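Local atomic coordinates of kinesin-like protein (Caenorhabditis elegans, PDB entry 5X3E), a protein that probably hydrolyses ATP to generate force along microtubules, as a kinesin-6 motor captured here without nucleotide. Residues I36-R41 with Q365-L370; E98-D103 with T139-R144; N107-Q112 with N151-R156; D212-V217 with K313-T318. All coordinates share one frame; numbering follows the deposited sequence.

Interaction 1 (I36-R41 with Q365-L370)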
loop_
_atom_site.group_PDB
_atom_site.type_symbol
_atom_site.label_atom_id
_atom_site.label_comp_id
_atom_site.label_asym_id
_atom_site.label_seq_id
_atom_site.Cartn_x
_atom_site.Cartn_y
_atom_site.Cartn_z
ATOM N N ILE A 36 9.236 3.446 11.882
ATOM C CA ILE A 36 9.195 2.497 10.781
ATOM C C ILE A 36 9.638 1.131 11.291
ATOM O O ILE A 36 10.583 1.016 12.085
ATOM C CB ILE A 36 10.069 2.966 9.604
ATOM C CG1 ILE A 36 10.067 1.906 8.497
ATOM C CG2 ILE A 36 11.487 3.269 10.060
ATOM C CD1 ILE A 36 10.856 2.289 7.274
ATOM N N GLU A 37 8.932 0.090 10.865
ATOM C CA GLU A 37 9.313 -1.280 11.163
ATOM C C GLU A 37 9.588 -2.012 9.859
ATOM O O GLU A 37 8.888 -1.808 8.862
ATOM C CB GLU A 37 8.226 -2.012 11.957
ATOM C CG GLU A 37 8.679 -3.358 12.503
ATOM C CD GLU A 37 7.545 -4.194 13.071
ATOM O OE1 GLU A 37 7.811 -4.986 13.998
ATOM O OE2 GLU A 37 6.391 -4.048 12.614
ATOM N N VAL A 38 10.618 -2.849 9.867
ATOM C CA VAL A 38 10.957 -3.692 8.730
ATOM C C VAL A 38 10.864 -5.140 9.182
ATOM O O VAL A 38 11.503 -5.531 10.167
ATOM C CB VAL A 38 12.358 -3.382 8.180
ATOM C CG1 VAL A 38 12.662 -4.274 6.994
ATOM C CG2 VAL A 38 12.451 -1.923 7.782
ATOM N N VAL A 39 10.065 -5.931 8.468
ATOM C CA VAL A 39 9.931 -7.353 8.750
ATOM C C VAL A 39 10.330 -8.117 7.495
ATOM O O VAL A 39 10.376 -7.572 6.388
ATOM C CB VAL A 39 8.511 -7.751 9.200
ATOM C CG1 VAL A 39 8.045 -6.869 10.351
ATOM C CG2 VAL A 39 7.538 -7.700 8.030
ATOM N N CYS A 40 10.643 -9.390 7.685
ATOM C CA CYS A 40 11.165 -10.229 6.619
ATOM C C CYS A 40 10.379 -11.533 6.577
ATOM O O CYS A 40 10.014 -12.079 7.623
ATOM C CB CYS A 40 12.664 -10.488 6.825
ATOM S SG CYS A 40 13.442 -11.494 5.556
ATOM N N ARG A 41 10.110 -12.024 5.367
ATOM C CA ARG A 41 9.319 -13.236 5.177
ATOM C C ARG A 41 10.034 -14.170 4.212
ATOM O O ARG A 41 10.268 -13.809 3.054
ATOM C CB ARG A 41 7.915 -12.927 4.656
ATOM C CG ARG A 41 7.094 -14.187 4.461
ATOM C CD ARG A 41 5.773 -13.925 3.777
ATOM N NE ARG A 41 4.840 -15.018 4.026
ATOM C CZ ARG A 41 3.631 -15.108 3.485
ATOM N NH1 ARG A 41 3.205 -14.167 2.655
ATOM N NH2 ARG A 41 2.849 -16.140 3.774
ATOM N N GLN A 365 18.028 5.009 1.131
ATOM C CA GLN A 365 18.591 6.209 1.740
ATOM C C GLN A 365 17.546 6.959 2.558
ATOM O O GLN A 365 17.849 7.486 3.634
ATOM C CB GLN A 365 19.177 7.118 0.656
ATOM C CG GLN A 365 20.235 6.456 -0.209
ATOM C CD GLN A 365 20.624 7.303 -1.408
ATOM O OE1 GLN A 365 20.283 8.483 -1.486
ATOM N NE2 GLN A 365 21.341 6.700 -2.352
ATOM N N CYS A 366 16.307 7.011 2.066
ATOM C CA CYS A 366 15.285 7.804 2.739
ATOM C C CYS A 366 14.854 7.185 4.065
ATOM O O CYS A 366 14.687 7.908 5.054
ATOM C CB CYS A 366 14.092 8.020 1.812
ATOM S SG CYS A 366 14.428 9.273 0.548
ATOM N N ILE A 367 14.673 5.861 4.125
ATOM C CA ILE A 367 14.292 5.270 5.410
ATOM C C ILE A 367 15.455 5.305 6.392
ATOM O O ILE A 367 15.233 5.291 7.609
ATOM C CB ILE A 367 13.767 3.817 5.294
ATOM C CG1 ILE A 367 14.918 2.818 5.277
ATOM C CG2 ILE A 367 12.874 3.632 4.073
ATOM C CD1 ILE A 367 14.497 1.415 5.603
ATOM N N GLU A 368 16.696 5.361 5.897
ATOM C CA GLU A 368 17.834 5.509 6.795
ATOM C C GLU A 368 17.876 6.911 7.381
ATOM O O GLU A 368 18.165 7.082 8.572
ATOM C CB GLU A 368 19.136 5.177 6.067
ATOM C CG GLU A 368 19.307 3.687 5.803
ATOM C CD GLU A 368 20.646 3.343 5.186
ATOM O OE1 GLU A 368 21.658 3.333 5.918
ATOM O OE2 GLU A 368 20.685 3.069 3.968
ATOM N N VAL A 369 17.593 7.926 6.562
ATOM C CA VAL A 369 17.437 9.281 7.086
ATOM C C VAL A 369 16.243 9.344 8.032
ATOM O O VAL A 369 16.276 10.047 9.052
ATOM C CB VAL A 369 17.305 10.291 5.931
ATOM C CG1 VAL A 369 17.064 11.692 6.470
ATOM C CG2 VAL A 369 18.556 10.268 5.072
ATOM N N LEU A 370 15.170 8.615 7.708
ATOM C CA LEU A 370 13.994 8.597 8.573
ATOM C C LEU A 370 14.321 8.015 9.940
ATOM O O LEU A 370 13.879 8.539 10.969
ATOM C CB LEU A 370 12.862 7.801 7.921
ATOM C CG LEU A 370 11.627 7.581 8.800
ATOM C CD1 LEU A 370 10.976 8.904 9.171
ATOM C CD2 LEU A 370 10.627 6.671 8.105
#

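Interaction 2 (E98-D103 with T139-R144). With SO4 (sulfate ion), chain Q.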
loop_
_atom_site.group_PDB
_atom_site.type_symbol
_atom_site.label_atom_id
_atom_site.label_comp_id
_atom_site.label_asym_id
_atom_site.label_seq_id
_atom_site.Cartn_x
_atom_site.Cartn_y
_atom_site.Cartn_z
ATOM N N GLU A 98 -2.093 -10.468 10.351
ATOM C CA GLU A 98 -2.304 -9.889 11.676
ATOM C C GLU A 98 -1.071 -9.134 12.163
ATOM O O GLU A 98 -1.191 -8.079 12.794
ATOM C CB GLU A 98 -2.692 -10.972 12.680
ATOM C CG GLU A 98 -3.966 -11.716 12.331
ATOM C CD GLU A 98 -4.440 -12.592 13.469
ATOM O OE1 GLU A 98 -4.076 -12.297 14.629
ATOM O OE2 GLU A 98 -5.169 -13.574 13.204
ATOM N N ARG A 99 0.118 -9.670 11.899
ATOM C CA ARG A 99 1.359 -9.064 12.368
ATOM C C ARG A 99 1.791 -7.875 11.513
ATOM O O ARG A 99 2.587 -7.046 11.969
ATOM C CB ARG A 99 2.448 -10.145 12.410
ATOM C CG ARG A 99 3.785 -9.719 12.991
ATOM C CD ARG A 99 3.618 -8.960 14.282
ATOM N NE ARG A 99 4.894 -8.460 14.782
ATOM C CZ ARG A 99 5.492 -7.362 14.333
ATOM N NH1 ARG A 99 4.935 -6.646 13.363
ATOM N NH2 ARG A 99 6.651 -6.977 14.851
ATOM N N THR A 100 1.250 -7.756 10.304
ATOM C CA THR A 100 1.675 -6.774 9.320
ATOM C C THR A 100 0.655 -5.669 9.071
ATOM O O THR A 100 1.052 -4.534 8.793
ATOM C CB THR A 100 2.010 -7.502 8.004
ATOM O OG1 THR A 100 3.300 -8.114 8.115
ATOM C CG2 THR A 100 2.019 -6.602 6.838
ATOM N N SER A 101 -0.646 -5.952 9.212
ATOM C CA SER A 101 -1.679 -5.034 8.748
ATOM C C SER A 101 -2.687 -4.586 9.802
ATOM O O SER A 101 -3.295 -3.525 9.621
ATOM C CB SER A 101 -2.459 -5.666 7.588
ATOM O OG SER A 101 -1.575 -6.137 6.592
ATOM N N VAL A 102 -2.881 -5.340 10.887
ATOM C CA VAL A 102 -3.974 -5.027 11.807
ATOM C C VAL A 102 -3.736 -3.682 12.483
ATOM O O VAL A 102 -4.666 -2.884 12.653
ATOM C CB VAL A 102 -4.167 -6.166 12.831
ATOM C CG1 VAL A 102 -4.962 -5.689 14.041
ATOM C CG2 VAL A 102 -4.883 -7.336 12.181
ATOM N N ASP A 103 -2.487 -3.394 12.859
ATOM C CA ASP A 103 -2.203 -2.109 13.497
ATOM C C ASP A 103 -2.302 -0.952 12.506
ATOM O O ASP A 103 -2.569 0.185 12.910
ATOM C CB ASP A 103 -0.824 -2.135 14.166
ATOM C CG ASP A 103 0.316 -2.287 13.171
ATOM O OD1 ASP A 103 1.451 -1.882 13.502
ATOM O OD2 ASP A 103 0.080 -2.798 12.054
ATOM N N THR A 139 -4.919 -16.111 0.249
ATOM C CA THR A 139 -5.215 -14.685 0.140
ATOM C C THR A 139 -4.193 -13.851 0.902
ATOM O O THR A 139 -3.863 -14.148 2.054
ATOM C CB THR A 139 -6.632 -14.387 0.637
ATOM O OG1 THR A 139 -7.584 -14.954 -0.269
ATOM C CG2 THR A 139 -6.873 -12.897 0.733
ATOM N N GLY A 140 -3.682 -12.806 0.244
ATOM C CA GLY A 140 -2.639 -11.972 0.799
ATOM C C GLY A 140 -3.183 -10.805 1.602
ATOM O O GLY A 140 -4.361 -10.744 1.957
ATOM N N LEU A 141 -2.285 -9.854 1.882
ATOM C CA LEU A 141 -2.610 -8.734 2.761
ATOM C C LEU A 141 -3.746 -7.894 2.206
ATOM O O LEU A 141 -4.653 -7.495 2.946
ATOM C CB LEU A 141 -1.386 -7.843 2.946
ATOM C CG LEU A 141 -0.120 -8.530 3.428
ATOM C CD1 LEU A 141 1.054 -7.571 3.368
ATOM C CD2 LEU A 141 -0.330 -9.064 4.837
ATOM N N LEU A 142 -3.701 -7.592 0.913
ATOM C CA LEU A 142 -4.603 -6.584 0.367
ATOM C C LEU A 142 -6.065 -6.990 0.492
ATOM O O LEU A 142 -6.847 -6.213 1.068
ATOM C CB LEU A 142 -4.194 -6.268 -1.075
ATOM C CG LEU A 142 -4.905 -5.154 -1.831
ATOM C CD1 LEU A 142 -3.911 -4.512 -2.791
ATOM C CD2 LEU A 142 -6.112 -5.693 -2.580
ATOM N N PRO A 143 -6.504 -8.165 0.018
ATOM C CA PRO A 143 -7.930 -8.499 0.173
ATOM C C PRO A 143 -8.349 -8.640 1.624
ATOM O O PRO A 143 -9.450 -8.204 1.988
ATOM C CB PRO A 143 -8.069 -9.820 -0.594
ATOM C CG PRO A 143 -6.870 -9.883 -1.486
ATOM C CD PRO A 143 -5.785 -9.227 -0.709
ATOM N N ARG A 144 -7.491 -9.220 2.472
ATOM C CA ARG A 144 -7.811 -9.314 3.893
ATOM C C ARG A 144 -7.954 -7.932 4.513
ATOM O O ARG A 144 -8.842 -7.705 5.344
ATOM C CB ARG A 144 -6.743 -10.123 4.630
ATOM C CG ARG A 144 -6.631 -11.571 4.180
ATOM C CD ARG A 144 -5.545 -12.299 4.952
ATOM N NE ARG A 144 -5.279 -13.617 4.386
ATOM C CZ ARG A 144 -5.840 -14.740 4.820
ATOM N NH1 ARG A 144 -6.691 -14.704 5.837
ATOM N NH2 ARG A 144 -5.547 -15.898 4.242
HETATM S S SO4 Q . 5.308 -11.019 17.549
HETATM O O1 SO4 Q . 4.872 -11.511 16.242
HETATM O O2 SO4 Q . 5.685 -12.152 18.392
HETATM O O3 SO4 Q . 6.451 -10.120 17.388
HETATM O O4 SO4 Q . 4.210 -10.297 18.185
#

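Interaction 3 (N107-Q112 with N151-R156)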
loop_
_atom_site.group_PDB
_atom_site.type_symbol
_atom_site.label_atom_id
_atom_site.label_comp_id
_atom_site.label_asym_id
_atom_site.label_seq_id
_atom_site.Cartn_x
_atom_site.Cartn_y
_atom_site.Cartn_z
ATOM N N ASN A 107 -4.823 2.134 12.840
ATOM C CA ASN A 107 -4.440 3.508 12.528
ATOM C C ASN A 107 -5.484 4.181 11.646
ATOM O O ASN A 107 -5.929 5.300 11.932
ATOM C CB ASN A 107 -3.072 3.529 11.845
ATOM C CG ASN A 107 -1.946 3.822 12.808
ATOM O OD1 ASN A 107 -2.122 4.549 13.785
ATOM N ND2 ASN A 107 -0.777 3.257 12.538
ATOM N N LEU A 108 -5.899 3.498 10.573
ATOM C CA LEU A 108 -6.879 4.065 9.648
ATOM C C LEU A 108 -8.160 4.472 10.369
ATOM O O LEU A 108 -8.716 5.543 10.101
ATOM C CB LEU A 108 -7.192 3.056 8.543
ATOM C CG LEU A 108 -8.124 3.513 7.419
ATOM C CD1 LEU A 108 -7.393 4.458 6.494
ATOM C CD2 LEU A 108 -8.659 2.318 6.645
ATOM N N LEU A 109 -8.650 3.624 11.279
ATOM C CA LEU A 109 -9.866 3.949 12.015
ATOM C C LEU A 109 -9.653 5.146 12.932
ATOM O O LEU A 109 -10.611 5.871 13.236
ATOM C CB LEU A 109 -10.352 2.738 12.815
ATOM C CG LEU A 109 -11.222 1.673 12.126
ATOM C CD1 LEU A 109 -12.151 2.293 11.097
ATOM C CD2 LEU A 109 -10.394 0.607 11.467
ATOM N N LYS A 110 -8.418 5.363 13.385
ATOM C CA LYS A 110 -8.067 6.507 14.216
ATOM C C LYS A 110 -7.821 7.773 13.404
ATOM O O LYS A 110 -7.404 8.786 13.975
ATOM C CB LYS A 110 -6.815 6.192 15.038
ATOM C CG LYS A 110 -7.001 5.200 16.163
ATOM C CD LYS A 110 -5.640 4.763 16.700
ATOM C CE LYS A 110 -4.708 5.952 16.923
ATOM N NZ LYS A 110 -3.490 5.578 17.697
ATOM N N GLY A 111 -8.060 7.745 12.094
ATOM C CA GLY A 111 -7.815 8.917 11.279
ATOM C C GLY A 111 -6.361 9.193 10.982
ATOM O O GLY A 111 -6.009 10.333 10.661
ATOM N N GLN A 112 -5.503 8.184 11.075
ATOM C CA GLN A 112 -4.081 8.320 10.803
ATOM C C GLN A 112 -3.702 7.480 9.591
ATOM O O GLN A 112 -4.440 6.585 9.174
ATOM C CB GLN A 112 -3.247 7.905 12.018
ATOM C CG GLN A 112 -3.427 8.816 13.218
ATOM C CD GLN A 112 -2.605 8.371 14.409
ATOM O OE1 GLN A 112 -1.782 7.462 14.302
ATOM N NE2 GLN A 112 -2.824 9.009 15.554
ATOM N N ASN A 151 -15.400 -4.686 7.394
ATOM C CA ASN A 151 -15.990 -5.291 8.584
ATOM C C ASN A 151 -15.996 -4.330 9.767
ATOM O O ASN A 151 -16.915 -4.371 10.592
ATOM C CB ASN A 151 -15.235 -6.565 8.965
ATOM C CG ASN A 151 -15.366 -7.648 7.921
ATOM O OD1 ASN A 151 -16.246 -7.591 7.061
ATOM N ND2 ASN A 151 -14.493 -8.649 7.992
ATOM N N SER A 152 -14.992 -3.457 9.865
ATOM C CA SER A 152 -14.754 -2.691 11.079
ATOM C C SER A 152 -15.335 -1.280 11.064
ATOM O O SER A 152 -15.440 -0.669 12.134
ATOM C CB SER A 152 -13.250 -2.602 11.351
ATOM O OG SER A 152 -12.676 -3.893 11.414
ATOM N N ILE A 153 -15.719 -0.743 9.900
ATOM C CA ILE A 153 -16.280 0.603 9.851
ATOM C C ILE A 153 -17.785 0.523 10.052
ATOM O O ILE A 153 -18.423 -0.496 9.769
ATOM C CB ILE A 153 -15.936 1.329 8.532
ATOM C CG1 ILE A 153 -16.613 0.650 7.341
ATOM C CG2 ILE A 153 -14.431 1.427 8.338
ATOM C CD1 ILE A 153 -16.163 1.195 6.007
ATOM N N ASN A 154 -18.352 1.607 10.572
ATOM C CA ASN A 154 -19.790 1.778 10.696
ATOM C C ASN A 154 -20.193 3.069 10.000
ATOM O O ASN A 154 -19.350 3.863 9.579
ATOM C CB ASN A 154 -20.228 1.807 12.167
ATOM C CG ASN A 154 -19.730 0.609 12.943
ATOM O OD1 ASN A 154 -19.879 -0.533 12.504
ATOM N ND2 ASN A 154 -19.123 0.860 14.100
ATOM N N ASN A 155 -21.505 3.260 9.870
ATOM C CA ASN A 155 -22.065 4.473 9.272
ATOM C C ASN A 155 -21.515 4.698 7.866
ATOM O O ASN A 155 -21.251 5.830 7.455
ATOM C CB ASN A 155 -21.803 5.697 10.150
ATOM C CG ASN A 155 -22.434 5.578 11.522
ATOM O OD1 ASN A 155 -23.335 4.769 11.736
ATOM N ND2 ASN A 155 -21.973 6.404 12.457
ATOM N N ARG A 156 -21.332 3.611 7.124
ATOM C CA ARG A 156 -20.947 3.720 5.724
ATOM C C ARG A 156 -22.155 4.203 4.927
ATOM O O ARG A 156 -23.213 3.570 4.959
ATOM C CB ARG A 156 -20.482 2.367 5.190
ATOM C CG ARG A 156 -19.512 2.450 4.028
ATOM C CD ARG A 156 -19.466 1.147 3.252
ATOM N NE ARG A 156 -20.673 1.021 2.446
ATOM C CZ ARG A 156 -21.673 0.182 2.680
ATOM N NH1 ARG A 156 -21.635 -0.652 3.713
ATOM N NH2 ARG A 156 -22.718 0.183 1.865
#

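Interaction 4 (D212-V217 with K313-T318). With SO4 (sulfate ion), chain D.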
loop_
_atom_site.group_PDB
_atom_site.type_symbol
_atom_site.label_atom_id
_atom_site.label_comp_id
_atom_site.label_asym_id
_atom_site.label_seq_id
_atom_site.Cartn_x
_atom_site.Cartn_y
_atom_site.Cartn_z
ATOM N N ASP A 212 -19.352 8.673 15.852
ATOM C CA ASP A 212 -19.820 10.028 15.578
ATOM C C ASP A 212 -19.466 10.486 14.175
ATOM O O ASP A 212 -19.815 11.605 13.792
ATOM C CB ASP A 212 -19.259 11.007 16.614
ATOM C CG ASP A 212 -20.013 10.952 17.928
ATOM O OD1 ASP A 212 -21.258 10.846 17.892
ATOM O OD2 ASP A 212 -19.366 11.002 18.992
ATOM N N MET A 213 -18.791 9.641 13.408
ATOM C CA MET A 213 -18.425 9.935 12.038
ATOM C C MET A 213 -19.197 9.053 11.072
ATOM O O MET A 213 -19.517 7.895 11.352
ATOM C CB MET A 213 -16.921 9.749 11.818
ATOM C CG MET A 213 -16.073 10.698 12.644
ATOM S SD MET A 213 -16.124 12.387 12.014
ATOM C CE MET A 213 -14.554 12.489 11.178
ATOM N N VAL A 214 -19.499 9.633 9.959
ATOM C CA VAL A 214 -20.023 8.946 8.795
ATOM C C VAL A 214 -18.874 8.759 7.815
ATOM O O VAL A 214 -17.931 9.557 7.793
ATOM C CB VAL A 214 -21.181 9.761 8.200
ATOM C CG1 VAL A 214 -21.565 9.206 6.916
ATOM C CG2 VAL A 214 -22.370 9.652 9.116
ATOM N N CYS A 215 -18.924 7.706 7.001
ATOM C CA CYS A 215 -17.763 7.412 6.174
ATOM C C CYS A 215 -18.154 6.827 4.822
ATOM O O CYS A 215 -19.280 6.375 4.600
ATOM C CB CYS A 215 -16.814 6.445 6.884
ATOM S SG CYS A 215 -17.455 4.752 6.963
ATOM N N SER A 216 -17.164 6.822 3.929
ATOM C CA SER A 216 -17.223 6.168 2.631
ATOM C C SER A 216 -15.799 5.794 2.242
ATOM O O SER A 216 -14.838 6.441 2.668
ATOM C CB SER A 216 -17.851 7.067 1.557
ATOM O OG SER A 216 -17.923 6.382 0.320
ATOM N N VAL A 217 -15.661 4.752 1.430
ATOM C CA VAL A 217 -14.351 4.236 1.054
ATOM C C VAL A 217 -14.096 4.560 -0.414
ATOM O O VAL A 217 -14.932 4.278 -1.285
ATOM C CB VAL A 217 -14.235 2.723 1.318
ATOM C CG1 VAL A 217 -12.860 2.216 0.899
ATOM C CG2 VAL A 217 -14.474 2.426 2.790
ATOM N N LYS A 313 -33.443 10.598 10.572
ATOM C CA LYS A 313 -33.542 9.148 10.704
ATOM C C LYS A 313 -32.539 8.408 9.833
ATOM O O LYS A 313 -32.425 7.183 9.947
ATOM C CB LYS A 313 -34.950 8.669 10.346
ATOM C CG LYS A 313 -35.960 8.785 11.470
ATOM C CD LYS A 313 -35.767 7.682 12.500
ATOM C CE LYS A 313 -36.451 8.022 13.814
ATOM N NZ LYS A 313 -37.691 8.810 13.607
ATOM N N SER A 314 -31.809 9.105 8.978
ATOM C CA SER A 314 -30.872 8.452 8.084
ATOM C C SER A 314 -29.452 8.583 8.620
ATOM O O SER A 314 -29.194 9.231 9.636
ATOM C CB SER A 314 -30.982 9.039 6.673
ATOM O OG SER A 314 -30.658 10.417 6.666
ATOM N N VAL A 315 -28.531 7.926 7.930
ATOM C CA VAL A 315 -27.108 8.030 8.209
ATOM C C VAL A 315 -26.529 8.977 7.171
ATOM O O VAL A 315 -26.414 8.624 5.995
ATOM C CB VAL A 315 -26.424 6.659 8.163
ATOM C CG1 VAL A 315 -24.948 6.795 8.505
ATOM C CG2 VAL A 315 -27.123 5.702 9.102
ATOM N N TYR A 316 -26.201 10.194 7.588
ATOM C CA TYR A 316 -25.803 11.227 6.648
ATOM C C TYR A 316 -24.799 12.150 7.314
ATOM O O TYR A 316 -24.884 12.383 8.526
ATOM C CB TYR A 316 -27.020 12.022 6.155
ATOM C CG TYR A 316 -26.886 12.475 4.727
ATOM C CD1 TYR A 316 -27.169 11.609 3.679
ATOM C CD2 TYR A 316 -26.479 13.769 4.422
ATOM C CE1 TYR A 316 -27.043 12.014 2.369
ATOM C CE2 TYR A 316 -26.351 14.183 3.108
ATOM C CZ TYR A 316 -26.635 13.296 2.089
ATOM O OH TYR A 316 -26.510 13.682 0.782
ATOM N N PRO A 317 -23.845 12.687 6.561
ATOM C CA PRO A 317 -22.903 13.650 7.135
ATOM C C PRO A 317 -23.519 15.035 7.250
ATOM O O PRO A 317 -24.504 15.370 6.589
ATOM C CB PRO A 317 -21.753 13.655 6.120
ATOM C CG PRO A 317 -22.433 13.363 4.821
ATOM C CD PRO A 317 -23.506 12.356 5.164
ATOM N N THR A 318 -22.908 15.846 8.110
ATOM C CA THR A 318 -23.187 17.273 8.091
ATOM C C THR A 318 -22.712 17.852 6.760
ATOM O O THR A 318 -21.715 17.403 6.186
ATOM C CB THR A 318 -22.486 17.974 9.255
ATOM O OG1 THR A 318 -21.081 17.701 9.207
ATOM C CG2 THR A 318 -23.039 17.467 10.581
HETATM S S SO4 D . -35.398 12.570 13.307
HETATM O O1 SO4 D . -35.922 11.237 13.061
HETATM O O2 SO4 D . -36.109 13.089 14.465
HETATM O O3 SO4 D . -35.603 13.469 12.182
HETATM O O4 SO4 D . -33.977 12.472 13.591
#

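Interaction 1 (I36-R41 with Q365-L370)
Ile36 sets its CD1 methyl against the branch point of Ile367, the two side chains crossing at about a right angle. The nearest pair is Ile36 CD1 and Ile367 CB, 3.8 Å apart, and Ile367 CG2 lies 4.0 Å from that same Ile36 CD1. The reach comes from a fully extended side chain: CG1 of Ile36 is anti to the backbone N (chi1 177°) and CD1 continues the zigzag (chi2 178°). The other branch serves a second partner, with Ile36 CG2 standing 4.0 Å from CD2 of Leu370, which follows Ile367 by about one helical turn. Val38 adds a looser approach, its CG2 4.5 Å from Ile367 CD1. All four residues are buried, and the contact, 161 Å² in total, is apolar throughout.

In the next shell, Arg371 and Gln374 of the same helix also touch Ile36, while Met407 and Phe427 meet Ile367. Backbone hydrogen bonds from Glu37 and Val39 to strand 404-411 fix the strand, and Glu37 also forms a salt bridge with Arg406. A helix, 350-375, thus lies against parallel neighbouring strands of the central sheet, the layered helix-on-sheet build of the kinesin motor domain and its P-loop NTPase clan.

Interaction 2 (E98-D103 with T139-R144)
Leu141, at the start of helix 141-152, packs against Thr100 and Ser101 of helix 93-109. Two helices of the kinesin motor domain meet here over the central sheet, where Leu116 of strand 114-119 touches all three side chains. Gly140 occupies the N-cap position of the second helix.

The apolar part is carried by the fork of Leu141. Its CD1 lies 3.7 Å from Thr100 CG2, the side chains crossing at about a right angle. Thr100 offers this methyl because CG2 is anti to the backbone N, with the hydroxyl turned beside that N (chi1 -78°). The other prong, Leu141 CD2, comes within 3.6 Å of Ser101 OG, a contact of carbon with hydroxyl oxygen that amounts to packing. Val96 and Phe97 extend the surface around Leu141.

Ionic and polar contacts lie to the sides. Arg99, salt-bridged to Glu37, makes weak hydrogen bonds from NE to a sulfate ion, probably from the crystallisation liquor, at the edge of its guanidinium. Arg144, salt-bridged to Glu202, folds back over the helix start: its NE donates to Thr139 O at 2.8 Å, with an N-H...O angle of 162°, the oxygen in the guanidinium plane but the donor 52° out of the carbonyl plane.

Interaction 3 (N107-Q112 with N151-R156)
Ser152 OG is hydrogen-bonded to two backbone groups, Val148 O one turn back in its own helix and Leu206 N of a loop, so the hydroxyl of this buried residue is held while its CB faces Leu109. That meeting is loose, Leu109 CD2 standing 4.3 Å from Ser152 CB. The closer contact is with the next residue: Leu109 CD1 lies 3.7 Å from Ile153 CG2, methyl to methyl, with the two side chains crossing at about a right angle. In Ile153, CG2 is anti to the carbonyl carbon and CG1 takes the crowded position between backbone N and carbonyl carbon (chi1 66°). It is therefore the short branch that meets the leucine.

Both partners sit where their helices stop. Ile153 is the first residue to leave helical geometry, its psi having swung to 153°. On the other side the helix is closed by a Schellman motif, whose evidence is a pair of backbone bonds: Gln112 N to Asn107 O at 3.0 Å, and Gly111 N to Leu108 O, also 3.0 Å. Gly111, with phi 75°, is its C-prime residue. Leu108 O has a further donor in Ser327 OG, which ties the helix end to the sheet.

Leu109 and Ile153 both rest on Leu303 of strand 296-307, and Ile153 also touches Cys215 and Val217 of strand 213-225. The ends of helices 93-109 and 141-152 are thus brought together over these two antiparallel strands of the central sheet.

Interaction 4 (D212-V217 with K313-T318)
Val214 carries the contact for residues 212-217, its two methyls divided between successive residues of the loop 313-318. The setting is an antiparallel strand pair in the central sheet of the motor domain: strand 213-225 lies beside strand 296-307, and the loop that leaves the latter doubles back over the start of the former.

Along the first segment, Asp212 leads into the strand, which begins at Met213, where the backbone O is hydrogen-bonded to Tyr209 OH. Val214 follows, its CB directed at the loop and its backbone paired with Ala306. Here the two chains come nearest, with CA of Val214 5.8 Å from CA of Pro317. CG1 is anti to the backbone N (chi1 171°) and CG2 lies beside that N, and each methyl meets its own partner: Val214 CG1 is 4.1 Å from Pro317 CD, this pair crossing at about a right angle, and Val214 CG2 is 3.9 Å from Val315 CG1. Cys215 turns its CB away from the loop, and Ser216 and Val217 carry the strand onward past it.

The loop supplies a methyl, a ring carbon and a backbone oxygen. Val315 lies at the partly exposed margin, whereas Pro317 is buried. The CB of Tyr316 points away from the strand, and its OH is hydrogen-bonded to Arg173 O; what it offers Val214 is its backbone carbonyl. The 140 Å² contact contains, as its nearest approach, Val214 CG2 at 3.8 Å from Tyr316 O, a methyl packed against a carbonyl oxygen.

Overall arrangement
Interaction 1 closes the longest loop of chain, and the other three are nested within it. Interactions 2 and 3 alternate along the sequence and share helices 93-109 and 141-152, joining them near the start of the second helix and again where both end, with centres 15 Å apart. Interaction 4 comes later in the chain; its centre is 12 Å from that of interaction 3, to which Asn155 links it by probable hydrogen bonds with Met213 and Cys215. Glu37 and Arg99 connect interactions 1 and 2. Interactions 1 and 4, their centres 37 Å apart, join a helix and a loop to the same mixed sheet, while 2 and 3 join two helices that lie over it.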